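Local atomic coordinates of CMP/dCMP-type deaminase domain-containing protein (Aspergillus oryzae RIB40, PDB entry 7DS1), a protein that probably deaminates the ribitylated aminopyrimidine phosphate DARIPP, a zinc-dependent step of riboflavin biosynthesis. Residues 20-25 against 52-57; 25-30 against 171-176; 57-62 against 105-110. All blocks are in the same frame, centred on the assembly; numbering follows the deposited sequence.

Three contacts gathered round one ligand illustrate how a deaminase pocket is assembled from loops distant in sequence. From the N terminus, residues 20-25 leave helix 4-16 and meet residues 52-57, so that interaction 1 closes a loop holding the hairpin of strands 29-36 and 46-52. Interaction 2 starts from the shared Asn25 and runs far along the chain to residues 171-176, at the end of helix 164-171 and before helix 178-187; its segments alternate with those of interaction 1, and the two cross. Interaction 3 joins residues 57-62 to 105-110, follows interaction 1 in series with Ala57 in common, and is nested inside the long loop of interaction 2. All three touch the ligand.

Interaction 1: residues 20-25 against 52-57; sequences PPRPTN and YTMELA. With HJL ([(2~{R},3~{S},4~{S})-5-[[2,5-bis(azanyl)-6-oxidanylidene-1~{H}-pyrimidin-4-yl]amino]-2,3,4-tris(oxidanyl)pentyl] dihydrogen phosphate), chain C.
Pro20 and Met54 mark the closest approach of the two backbones, their CA atoms 7.1 Å apart, where the loop leading to strand 29-36 passes a type II beta turn running from Tyr52 to Glu55. The turn follows strand 46-52, an outermost strand of the mixed sheet in this cytidine-deaminase-type fold, and is closed by a bond from Glu55 N to Tyr52 O. Met54 holds the third position of the turn, with positive phi, and its side chain points toward the other loop.

That side chain does most of the touching. Its CG lies beside the backbone N (chi1 -75°) and the chain is extended from there on, laying successive atoms against successive partners. Met54 CB packs against Pro20 CG at 4.1 Å, Met54 SD lies 3.7 Å from Arg22 CG, and Met54 CE ends 3.3 Å from Asn25 ND2. The contact thus rests on apolar packing and van der Waals touch, with no hydrogen bond between the two segments. Arg22 bends at chi2 and folds back on its own loop: its NH1 donates to Pro21 O from 44° above the carbonyl plane, while Pro20 CG sits over one face of the guanidinium, toward the rim.

Asn25 carries its amide between the backbone N and the carbonyl carbon (chi1 66°), and from there it meets Thr53 coming from the opposite direction, ND2 of Asn25 lying 3.4 Å from Thr53 CG2. The other branch of Thr53 serves the pocket. Its hydroxyl also accepts a hydrogen bond from Val28 N, which probably helps fix its rotation, and Thr53 OG1 donates to the ligand's pyrimidine oxygen O4 across 2.6 Å.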
loop_
_atom_site.group_PDB
_atom_site.type_symbol
_atom_site.label_atom_id
_atom_site.label_comp_id
_atom_site.label_asym_id
_atom_site.label_seq_id
_atom_site.Cartn_x
_atom_site.Cartn_y
_atom_site.Cartn_z
ATOM N N PRO A 20 -0.482 -14.290 6.911
ATOM C CA PRO A 20 0.172 -15.580 7.127
ATOM C C PRO A 20 1.534 -15.603 6.457
ATOM O O PRO A 20 1.663 -15.225 5.283
ATOM C CB PRO A 20 -0.793 -16.583 6.478
ATOM C CG PRO A 20 -1.538 -15.788 5.456
ATOM C CD PRO A 20 -1.612 -14.374 5.965
ATOM N N PRO A 21 2.574 -16.011 7.180
ATOM C CA PRO A 21 3.922 -16.058 6.590
ATOM C C PRO A 21 4.018 -17.082 5.466
ATOM O O PRO A 21 3.576 -18.224 5.603
ATOM C CB PRO A 21 4.811 -16.442 7.779
ATOM C CG PRO A 21 4.031 -16.013 8.991
ATOM C CD PRO A 21 2.592 -16.236 8.635
ATOM N N ARG A 22 4.613 -16.662 4.351
ATOM C CA ARG A 22 4.822 -17.497 3.174
ATOM C C ARG A 22 6.219 -17.240 2.625
ATOM O O ARG A 22 6.770 -16.148 2.814
ATOM C CB ARG A 22 3.780 -17.206 2.081
ATOM C CG ARG A 22 2.339 -17.501 2.483
ATOM C CD ARG A 22 2.073 -18.996 2.532
ATOM N NE ARG A 22 0.675 -19.285 2.844
ATOM C CZ ARG A 22 0.217 -19.554 4.064
ATOM N NH1 ARG A 22 1.046 -19.574 5.101
ATOM N NH2 ARG A 22 -1.073 -19.808 4.249
ATOM N N PRO A 23 6.808 -18.215 1.927
ATOM C CA PRO A 23 8.195 -18.037 1.466
ATOM C C PRO A 23 8.338 -17.092 0.285
ATOM O O PRO A 23 9.445 -16.591 0.054
ATOM C CB PRO A 23 8.623 -19.461 1.088
ATOM C CG PRO A 23 7.343 -20.142 0.712
ATOM C CD PRO A 23 6.295 -19.566 1.631
ATOM N N THR A 24 7.270 -16.824 -0.463
ATOM C CA THR A 24 7.391 -16.171 -1.762
ATOM C C THR A 24 6.942 -14.717 -1.782
ATOM O O THR A 24 6.984 -14.096 -2.852
ATOM C CB THR A 24 6.592 -16.945 -2.821
ATOM O OG1 THR A 24 5.239 -17.100 -2.375
ATOM C CG2 THR A 24 7.209 -18.308 -3.074
ATOM N N ASN A 25 6.512 -14.150 -0.656
ATOM C CA ASN A 25 5.993 -12.787 -0.673
ATOM C C ASN A 25 6.355 -12.091 0.640
ATOM O O ASN A 25 7.063 -12.645 1.485
ATOM C CB ASN A 25 4.481 -12.792 -0.929
ATOM C CG ASN A 25 3.699 -13.439 0.200
ATOM O OD1 ASN A 25 4.276 -13.974 1.150
ATOM N ND2 ASN A 25 2.380 -13.385 0.103
ATOM N N TYR A 52 -4.473 -6.346 4.143
ATOM C CA TYR A 52 -3.158 -6.913 4.416
ATOM C C TYR A 52 -2.927 -8.097 3.486
ATOM O O TYR A 52 -3.860 -8.630 2.882
ATOM C CB TYR A 52 -2.995 -7.309 5.902
ATOM C CG TYR A 52 -3.987 -8.330 6.411
ATOM C CD1 TYR A 52 -3.711 -9.692 6.325
ATOM C CD2 TYR A 52 -5.190 -7.933 6.988
ATOM C CE1 TYR A 52 -4.607 -10.638 6.790
ATOM C CE2 TYR A 52 -6.095 -8.874 7.463
ATOM C CZ TYR A 52 -5.799 -10.220 7.352
ATOM O OH TYR A 52 -6.679 -11.169 7.815
ATOM N N THR A 53 -1.655 -8.485 3.357
ATOM C CA THR A 53 -1.267 -9.549 2.436
ATOM C C THR A 53 -2.031 -10.837 2.717
ATOM O O THR A 53 -2.030 -11.341 3.844
ATOM C CB THR A 53 0.233 -9.801 2.556
ATOM O OG1 THR A 53 0.910 -8.551 2.407
ATOM C CG2 THR A 53 0.713 -10.792 1.479
ATOM N N MET A 54 -2.674 -11.366 1.670
ATOM C CA MET A 54 -3.410 -12.631 1.713
ATOM C C MET A 54 -4.557 -12.596 2.722
ATOM O O MET A 54 -4.983 -13.636 3.238
ATOM C CB MET A 54 -2.467 -13.809 1.972
ATOM C CG MET A 54 -1.654 -14.164 0.726
ATOM S SD MET A 54 -0.347 -15.350 1.047
ATOM C CE MET A 54 0.195 -15.734 -0.624
ATOM N N GLU A 55 -5.078 -11.395 2.985
ATOM C CA GLU A 55 -6.320 -11.280 3.747
ATOM C C GLU A 55 -7.463 -11.975 3.018
ATOM O O GLU A 55 -8.304 -12.634 3.641
ATOM C CB GLU A 55 -6.656 -9.806 3.983
ATOM C CG GLU A 55 -8.041 -9.590 4.588
ATOM C CD GLU A 55 -8.349 -8.128 4.843
ATOM O OE1 GLU A 55 -7.550 -7.263 4.428
ATOM O OE2 GLU A 55 -9.395 -7.848 5.468
ATOM N N LEU A 56 -7.497 -11.843 1.694
ATOM C CA LEU A 56 -8.531 -12.417 0.846
ATOM C C LEU A 56 -7.970 -13.607 0.080
ATOM O O LEU A 56 -6.772 -13.668 -0.200
ATOM C CB LEU A 56 -9.064 -11.369 -0.135
ATOM C CG LEU A 56 -9.572 -10.086 0.519
ATOM C CD1 LEU A 56 -9.957 -9.073 -0.532
ATOM C CD2 LEU A 56 -10.751 -10.386 1.439
ATOM N N ALA A 57 -8.854 -14.545 -0.266
ATOM C CA ALA A 57 -8.433 -15.792 -0.895
ATOM C C ALA A 57 -7.645 -15.529 -2.173
ATOM O O ALA A 57 -7.892 -14.564 -2.901
ATOM C CB ALA A 57 -9.643 -16.673 -1.209
HETATM C C2 HJL C . 3.701 -5.322 -1.119
HETATM C C4 HJL C . 2.358 -7.113 -0.528
HETATM C C5 HJL C . 3.299 -8.000 -1.096
HETATM C C6 HJL C . 4.427 -7.479 -1.686
HETATM N N1 HJL C . 4.593 -6.112 -1.684
HETATM N N2 HJL C . 3.921 -3.871 -1.141
HETATM N N3 HJL C . 2.572 -5.794 -0.551
HETATM N N5 HJL C . 3.091 -9.399 -1.070
HETATM O O4 HJL C . 1.333 -7.549 -0.002
HETATM C "C1'" HJL C . 6.141 -7.924 -3.533
HETATM C "C2'" HJL C . 6.977 -9.063 -4.149
HETATM C "C3'" HJL C . 6.046 -10.225 -4.581
HETATM C "C4'" HJL C . 6.879 -11.207 -5.477
HETATM C "C5'" HJL C . 6.134 -12.555 -5.675
HETATM N "N1'" HJL C . 5.427 -8.375 -2.306
HETATM O O1P HJL C . 3.401 -12.011 -4.545
HETATM O "O2'" HJL C . 7.668 -8.597 -5.263
HETATM O O2P HJL C . 2.445 -12.239 -6.926
HETATM O "O3'" HJL C . 5.577 -10.861 -3.422
HETATM O O3P HJL C . 3.543 -14.078 -5.517
HETATM O "O4'" HJL C . 7.098 -10.663 -6.723
HETATM O "O5'" HJL C . 4.962 -12.254 -6.444
HETATM P PAN HJL C . 3.553 -12.650 -5.817
#

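Interaction 2: residues 25-30 against 171-176; sequences NFRVGA and AVAGHE. With HJL ([(2~{R},3~{S},4~{S})-5-[[2,5-bis(azanyl)-6-oxidanylidene-1~{H}-pyrimidin-4-yl]amino]-2,3,4-tris(oxidanyl)pentyl] dihydrogen phosphate), chain C.
Arg27 and Ala171 pair through their backbones: Arg27 N donates to Ala171 O at 2.9 Å, in the carbonyl plane and on a lone pair. Ala171 ends helix 164-171, so this bond ties the last turn of the helix to the approach of strand 29-36. A CA-H...O contact from Phe26 reaches the same oxygen, and Ala171 CA returns one to Arg27 O.

The side chain of Phe26 fills the gap between ligand and helix end. Its CB packs on Ala171 CB at 4.2 Å. With CG beside the backbone N (chi1 -64°), the ring presents different edges to protein and ligand. On the protein side, Phe26 CD1 lies near the imidazole of His175, and Phe26 CE1 comes within 3.5 Å of His175 CE1 as well as 3.8 Å of Val172 CG1. The two aromatic planes meet obliquely, at 46°. On the ligand side, Phe26 CD2 approaches N1' to 3.4 Å near the ring plane, and Phe26 CE2 lies 4.0 Å from C2', the second carbon of the ribityl chain.

Arg27 bends at chi3 and brings its NH1 to 3.4 Å from Ala173 CB; its polar end is held by Ser19 O and Val170 O.

His175, last residue of a type I turn from Val172, donates from NE2 to Asn25 O at 2.6 Å, tilted 29° from the carbonyl plane. Its ND1 is bonded to Glu181 in helix 178-187. Held at both nitrogens, with a carboxylate on one side and a carbonyl on the other, this imidazole probably favours the protonated form.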
loop_
_atom_site.group_PDB
_atom_site.type_symbol
_atom_site.label_atom_id
_atom_site.label_comp_id
_atom_site.label_asym_id
_atom_site.label_seq_id
_atom_site.Cartn_x
_atom_site.Cartn_y
_atom_site.Cartn_z
ATOM N N ASN A 25 6.512 -14.150 -0.656
ATOM C CA ASN A 25 5.993 -12.787 -0.673
ATOM C C ASN A 25 6.355 -12.091 0.640
ATOM O O ASN A 25 7.063 -12.645 1.485
ATOM C CB ASN A 25 4.481 -12.792 -0.929
ATOM C CG ASN A 25 3.699 -13.439 0.200
ATOM O OD1 ASN A 25 4.276 -13.974 1.150
ATOM N ND2 ASN A 25 2.380 -13.385 0.103
ATOM N N PHE A 26 5.854 -10.867 0.803
ATOM C CA PHE A 26 6.129 -10.028 1.962
ATOM C C PHE A 26 4.837 -9.761 2.719
ATOM O O PHE A 26 3.789 -9.530 2.106
ATOM C CB PHE A 26 6.741 -8.677 1.544
ATOM C CG PHE A 26 8.087 -8.781 0.875
ATOM C CD1 PHE A 26 9.192 -9.246 1.570
ATOM C CD2 PHE A 26 8.257 -8.355 -0.438
ATOM C CE1 PHE A 26 10.438 -9.323 0.963
ATOM C CE2 PHE A 26 9.502 -8.426 -1.051
ATOM C CZ PHE A 26 10.593 -8.912 -0.354
ATOM N N ARG A 27 4.918 -9.754 4.051
ATOM C CA ARG A 27 3.771 -9.414 4.891
ATOM C C ARG A 27 3.664 -7.900 5.023
ATOM O O ARG A 27 4.515 -7.265 5.655
ATOM C CB ARG A 27 3.910 -10.065 6.261
ATOM C CG ARG A 27 3.990 -11.577 6.190
ATOM C CD ARG A 27 4.546 -12.134 7.477
ATOM N NE ARG A 27 3.553 -12.162 8.549
ATOM C CZ ARG A 27 3.788 -11.750 9.792
ATOM N NH1 ARG A 27 4.978 -11.260 10.116
ATOM N NH2 ARG A 27 2.839 -11.835 10.715
ATOM N N VAL A 28 2.596 -7.333 4.460
ATOM C CA VAL A 28 2.433 -5.892 4.297
ATOM C C VAL A 28 1.027 -5.506 4.743
ATOM O O VAL A 28 0.108 -6.329 4.723
ATOM C CB VAL A 28 2.702 -5.505 2.818
ATOM C CG1 VAL A 28 2.429 -4.032 2.545
ATOM C CG2 VAL A 28 4.139 -5.840 2.441
ATOM N N GLY A 29 0.868 -4.262 5.189
ATOM C CA GLY A 29 -0.447 -3.723 5.495
ATOM C C GLY A 29 -0.642 -2.382 4.819
ATOM O O GLY A 29 0.314 -1.646 4.574
ATOM N N ALA A 30 -1.910 -2.076 4.510
ATOM C CA ALA A 30 -2.276 -0.880 3.754
ATOM C C ALA A 30 -3.555 -0.250 4.294
ATOM O O ALA A 30 -4.487 -0.959 4.674
ATOM C CB ALA A 30 -2.480 -1.206 2.269
ATOM N N ALA A 171 7.818 -8.052 7.536
ATOM C CA ALA A 171 7.602 -8.378 6.128
ATOM C C ALA A 171 8.200 -9.731 5.753
ATOM O O ALA A 171 7.622 -10.462 4.939
ATOM C CB ALA A 171 8.186 -7.280 5.243
ATOM N N VAL A 172 9.352 -10.081 6.326
ATOM C CA VAL A 172 10.122 -11.237 5.867
ATOM C C VAL A 172 10.054 -12.399 6.857
ATOM O O VAL A 172 10.861 -13.325 6.777
ATOM C CB VAL A 172 11.585 -10.860 5.572
ATOM C CG1 VAL A 172 11.661 -9.717 4.570
ATOM C CG2 VAL A 172 12.337 -10.523 6.865
ATOM N N ALA A 173 9.088 -12.374 7.781
ATOM C CA ALA A 173 9.032 -13.385 8.835
ATOM C C ALA A 173 8.906 -14.805 8.279
ATOM O O ALA A 173 9.364 -15.759 8.917
ATOM C CB ALA A 173 7.872 -13.077 9.784
ATOM N N GLY A 174 8.303 -14.968 7.102
ATOM C CA GLY A 174 8.175 -16.278 6.491
ATOM C C GLY A 174 9.359 -16.744 5.666
ATOM O O GLY A 174 9.269 -17.794 5.019
ATOM N N HIS A 175 10.472 -16.012 5.679
ATOM C CA HIS A 175 11.616 -16.297 4.818
ATOM C C HIS A 175 12.737 -16.979 5.594
ATOM O O HIS A 175 13.039 -16.604 6.730
ATOM C CB HIS A 175 12.157 -15.011 4.192
ATOM C CG HIS A 175 11.162 -14.273 3.354
ATOM N ND1 HIS A 175 11.476 -13.110 2.685
ATOM C CD2 HIS A 175 9.862 -14.530 3.071
ATOM C CE1 HIS A 175 10.413 -12.682 2.026
ATOM N NE2 HIS A 175 9.421 -13.529 2.242
ATOM N N GLU A 176 13.380 -17.958 4.957
ATOM C CA GLU A 176 14.489 -18.638 5.619
ATOM C C GLU A 176 15.684 -17.712 5.814
ATOM O O GLU A 176 16.403 -17.833 6.813
ATOM C CB GLU A 176 14.895 -19.880 4.829
ATOM C CG GLU A 176 13.845 -20.981 4.847
ATOM C CD GLU A 176 14.305 -22.216 5.592
ATOM O OE1 GLU A 176 15.486 -22.596 5.444
ATOM O OE2 GLU A 176 13.482 -22.809 6.323
HETATM C C2 HJL C . 3.701 -5.322 -1.119
HETATM C C4 HJL C . 2.358 -7.113 -0.528
HETATM C C5 HJL C . 3.299 -8.000 -1.096
HETATM C C6 HJL C . 4.427 -7.479 -1.686
HETATM N N1 HJL C . 4.593 -6.112 -1.684
HETATM N N2 HJL C . 3.921 -3.871 -1.141
HETATM N N3 HJL C . 2.572 -5.794 -0.551
HETATM N N5 HJL C . 3.091 -9.399 -1.070
HETATM O O4 HJL C . 1.333 -7.549 -0.002
HETATM C "C1'" HJL C . 6.141 -7.924 -3.533
HETATM C "C2'" HJL C . 6.977 -9.063 -4.149
HETATM C "C3'" HJL C . 6.046 -10.225 -4.581
HETATM C "C4'" HJL C . 6.879 -11.207 -5.477
HETATM C "C5'" HJL C . 6.134 -12.555 -5.675
HETATM N "N1'" HJL C . 5.427 -8.375 -2.306
HETATM O O1P HJL C . 3.401 -12.011 -4.545
HETATM O "O2'" HJL C . 7.668 -8.597 -5.263
HETATM O O2P HJL C . 2.445 -12.239 -6.926
HETATM O "O3'" HJL C . 5.577 -10.861 -3.422
HETATM O O3P HJL C . 3.543 -14.078 -5.517
HETATM O "O4'" HJL C . 7.098 -10.663 -6.723
HETATM O "O5'" HJL C . 4.962 -12.254 -6.444
HETATM P PAN HJL C . 3.553 -12.650 -5.817
#

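Interaction 3: residues 57-62 against 105-110; sequences AGNTHA and RLSGNL. With ZN (zinc ion), chain B; HJL ([(2~{R},3~{S},4~{S})-5-[[2,5-bis(azanyl)-6-oxidanylidene-1~{H}-pyrimidin-4-yl]amino]-2,3,4-tris(oxidanyl)pentyl] dihydrogen phosphate), chain C.
Stacking joins His61 to Arg105: the guanidinium lies flat on the imidazole, centres 3.6 Å apart and planes 18° from parallel. The pyrimidine of the ligand takes the opposite face, its C5 3.3 Å above the ring, so that His61 is sandwiched. A bend at chi3 (56°) turns Arg105 NE toward the phosphate, and Asn109 CB covers the guanidinium's other face.

Hydrogen bonds then converge on the phosphate. Arg105 NE reaches O2P at 2.6 Å, joined by NH1. His61 NE2 donates to O1P at 2.8 Å, within its ring plane, and Asn59 ND2 gives a nearly straight bond of 2.9 Å to O3P. Across the segments, Arg105 NH1 donates to Asn59 O at 2.9 Å, from 59° above the carbonyl plane. A water bridges that same oxygen to Asn109 OD1.

Metal coordination uses the remaining imidazole nitrogen: His61 ND1 binds zinc at 2.0 Å, alongside a water, Cys102 and Cys112.

Both loops lie at helix starts. His61 is the N-cap residue of helix 62-73, whose Ala62 N donates to ligand O4, while residues 105-110 link strand 91-97 to helix 112-117, which begins with Cys112.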
loop_
_atom_site.group_PDB
_atom_site.type_symbol
_atom_site.label_atom_id
_atom_site.label_comp_id
_atom_site.label_asym_id
_atom_site.label_seq_id
_atom_site.Cartn_x
_atom_site.Cartn_y
_atom_site.Cartn_z
ATOM N N ALA A 57 -8.854 -14.545 -0.266
ATOM C CA ALA A 57 -8.433 -15.792 -0.895
ATOM C C ALA A 57 -7.645 -15.529 -2.173
ATOM O O ALA A 57 -7.892 -14.564 -2.901
ATOM C CB ALA A 57 -9.643 -16.673 -1.209
ATOM N N GLY A 58 -6.691 -16.412 -2.441
ATOM C CA GLY A 58 -5.818 -16.264 -3.582
ATOM C C GLY A 58 -4.539 -15.548 -3.217
ATOM O O GLY A 58 -4.261 -15.220 -2.058
ATOM N N ASN A 59 -3.741 -15.299 -4.250
ATOM C CA ASN A 59 -2.443 -14.645 -4.101
ATOM C C ASN A 59 -2.667 -13.138 -4.144
ATOM O O ASN A 59 -2.611 -12.512 -5.203
ATOM C CB ASN A 59 -1.494 -15.109 -5.202
ATOM C CG ASN A 59 -0.076 -14.626 -4.987
ATOM O OD1 ASN A 59 0.193 -13.868 -4.060
ATOM N ND2 ASN A 59 0.839 -15.068 -5.840
ATOM N N THR A 60 -2.918 -12.535 -2.979
ATOM C CA THR A 60 -3.335 -11.140 -2.916
ATOM C C THR A 60 -2.367 -10.299 -2.093
ATOM O O THR A 60 -1.913 -10.715 -1.025
ATOM C CB THR A 60 -4.747 -11.011 -2.323
ATOM O OG1 THR A 60 -4.793 -11.642 -1.033
ATOM C CG2 THR A 60 -5.760 -11.679 -3.244
ATOM N N HIS A 61 -2.072 -9.099 -2.589
ATOM C CA HIS A 61 -1.224 -8.160 -1.874
ATOM C C HIS A 61 -2.059 -7.264 -0.958
ATOM O O HIS A 61 -3.284 -7.178 -1.077
ATOM C CB HIS A 61 -0.421 -7.316 -2.867
ATOM C CG HIS A 61 0.746 -8.034 -3.467
ATOM N ND1 HIS A 61 1.736 -7.389 -4.177
ATOM C CD2 HIS A 61 1.088 -9.342 -3.454
ATOM C CE1 HIS A 61 2.634 -8.269 -4.582
ATOM N NE2 HIS A 61 2.264 -9.463 -4.154
ATOM N N ALA A 62 -1.369 -6.572 -0.037
ATOM C CA ALA A 62 -2.053 -5.698 0.919
ATOM C C ALA A 62 -2.864 -4.622 0.206
ATOM O O ALA A 62 -4.049 -4.423 0.502
ATOM C CB ALA A 62 -1.039 -5.050 1.871
ATOM N N ARG A 105 5.299 -8.396 -10.300
ATOM C CA ARG A 105 5.069 -9.564 -9.458
ATOM C C ARG A 105 5.608 -10.788 -10.176
ATOM O O ARG A 105 5.327 -10.986 -11.362
ATOM C CB ARG A 105 3.580 -9.728 -9.124
ATOM C CG ARG A 105 3.043 -8.567 -8.300
ATOM C CD ARG A 105 1.564 -8.683 -7.944
ATOM N NE ARG A 105 1.249 -9.931 -7.248
ATOM C CZ ARG A 105 0.069 -10.203 -6.688
ATOM N NH1 ARG A 105 -0.126 -11.383 -6.100
ATOM N NH2 ARG A 105 -0.916 -9.308 -6.735
ATOM N N LEU A 106 6.403 -11.598 -9.463
ATOM C CA LEU A 106 6.979 -12.786 -10.081
ATOM C C LEU A 106 5.901 -13.757 -10.540
ATOM O O LEU A 106 6.128 -14.536 -11.470
ATOM C CB LEU A 106 7.933 -13.484 -9.112
ATOM C CG LEU A 106 9.256 -12.760 -8.833
ATOM C CD1 LEU A 106 10.009 -13.447 -7.709
ATOM C CD2 LEU A 106 10.120 -12.717 -10.087
ATOM N N SER A 107 4.730 -13.723 -9.900
ATOM C CA SER A 107 3.622 -14.594 -10.280
ATOM C C SER A 107 2.979 -14.186 -11.594
ATOM O O SER A 107 2.223 -14.976 -12.168
ATOM C CB SER A 107 2.557 -14.602 -9.180
ATOM O OG SER A 107 1.967 -13.315 -9.040
ATOM N N GLY A 108 3.260 -12.985 -12.083
ATOM C CA GLY A 108 2.599 -12.484 -13.263
ATOM C C GLY A 108 1.286 -11.784 -12.993
ATOM O O GLY A 108 0.663 -11.291 -13.944
ATOM N N ASN A 109 0.838 -11.748 -11.734
ATOM C CA ASN A 109 -0.330 -10.957 -11.362
ATOM C C ASN A 109 -0.080 -9.479 -11.641
ATOM O O ASN A 109 1.062 -9.007 -11.642
ATOM C CB ASN A 109 -0.662 -11.148 -9.877
ATOM C CG ASN A 109 -1.533 -12.370 -9.611
ATOM O OD1 ASN A 109 -2.730 -12.364 -9.898
ATOM N ND2 ASN A 109 -0.936 -13.421 -9.046
ATOM N N LEU A 110 -1.162 -8.743 -11.880
ATOM C CA LEU A 110 -1.047 -7.307 -12.112
ATOM C C LEU A 110 -0.417 -6.632 -10.893
ATOM O O LEU A 110 -0.877 -6.851 -9.764
ATOM C CB LEU A 110 -2.425 -6.703 -12.402
ATOM C CG LEU A 110 -2.451 -5.227 -12.817
ATOM C CD1 LEU A 110 -1.874 -5.059 -14.211
ATOM C CD2 LEU A 110 -3.879 -4.666 -12.754
HETATM ZN ZN ZN B . 1.893 -5.475 -4.786
HETATM C C2 HJL C . 3.701 -5.322 -1.119
HETATM C C4 HJL C . 2.358 -7.113 -0.528
HETATM C C5 HJL C . 3.299 -8.000 -1.096
HETATM C C6 HJL C . 4.427 -7.479 -1.686
HETATM N N1 HJL C . 4.593 -6.112 -1.684
HETATM N N2 HJL C . 3.921 -3.871 -1.141
HETATM N N3 HJL C . 2.572 -5.794 -0.551
HETATM N N5 HJL C . 3.091 -9.399 -1.070
HETATM O O4 HJL C . 1.333 -7.549 -0.002
HETATM C "C1'" HJL C . 6.141 -7.924 -3.533
HETATM C "C2'" HJL C . 6.977 -9.063 -4.149
HETATM C "C3'" HJL C . 6.046 -10.225 -4.581
HETATM C "C4'" HJL C . 6.879 -11.207 -5.477
HETATM C "C5'" HJL C . 6.134 -12.555 -5.675
HETATM N "N1'" HJL C . 5.427 -8.375 -2.306
HETATM O O1P HJL C . 3.401 -12.011 -4.545
HETATM O "O2'" HJL C . 7.668 -8.597 -5.263
HETATM O O2P HJL C . 2.445 -12.239 -6.926
HETATM O "O3'" HJL C . 5.577 -10.861 -3.422
HETATM O O3P HJL C . 3.543 -14.078 -5.517
HETATM O "O4'" HJL C . 7.098 -10.663 -6.723
HETATM O "O5'" HJL C . 4.962 -12.254 -6.444
HETATM P PAN HJL C . 3.553 -12.650 -5.817
HETATM O O HOH W 1 -4.344 -11.842 -7.361
HETATM O O HOH W 2 2.893 -4.247 -3.303
#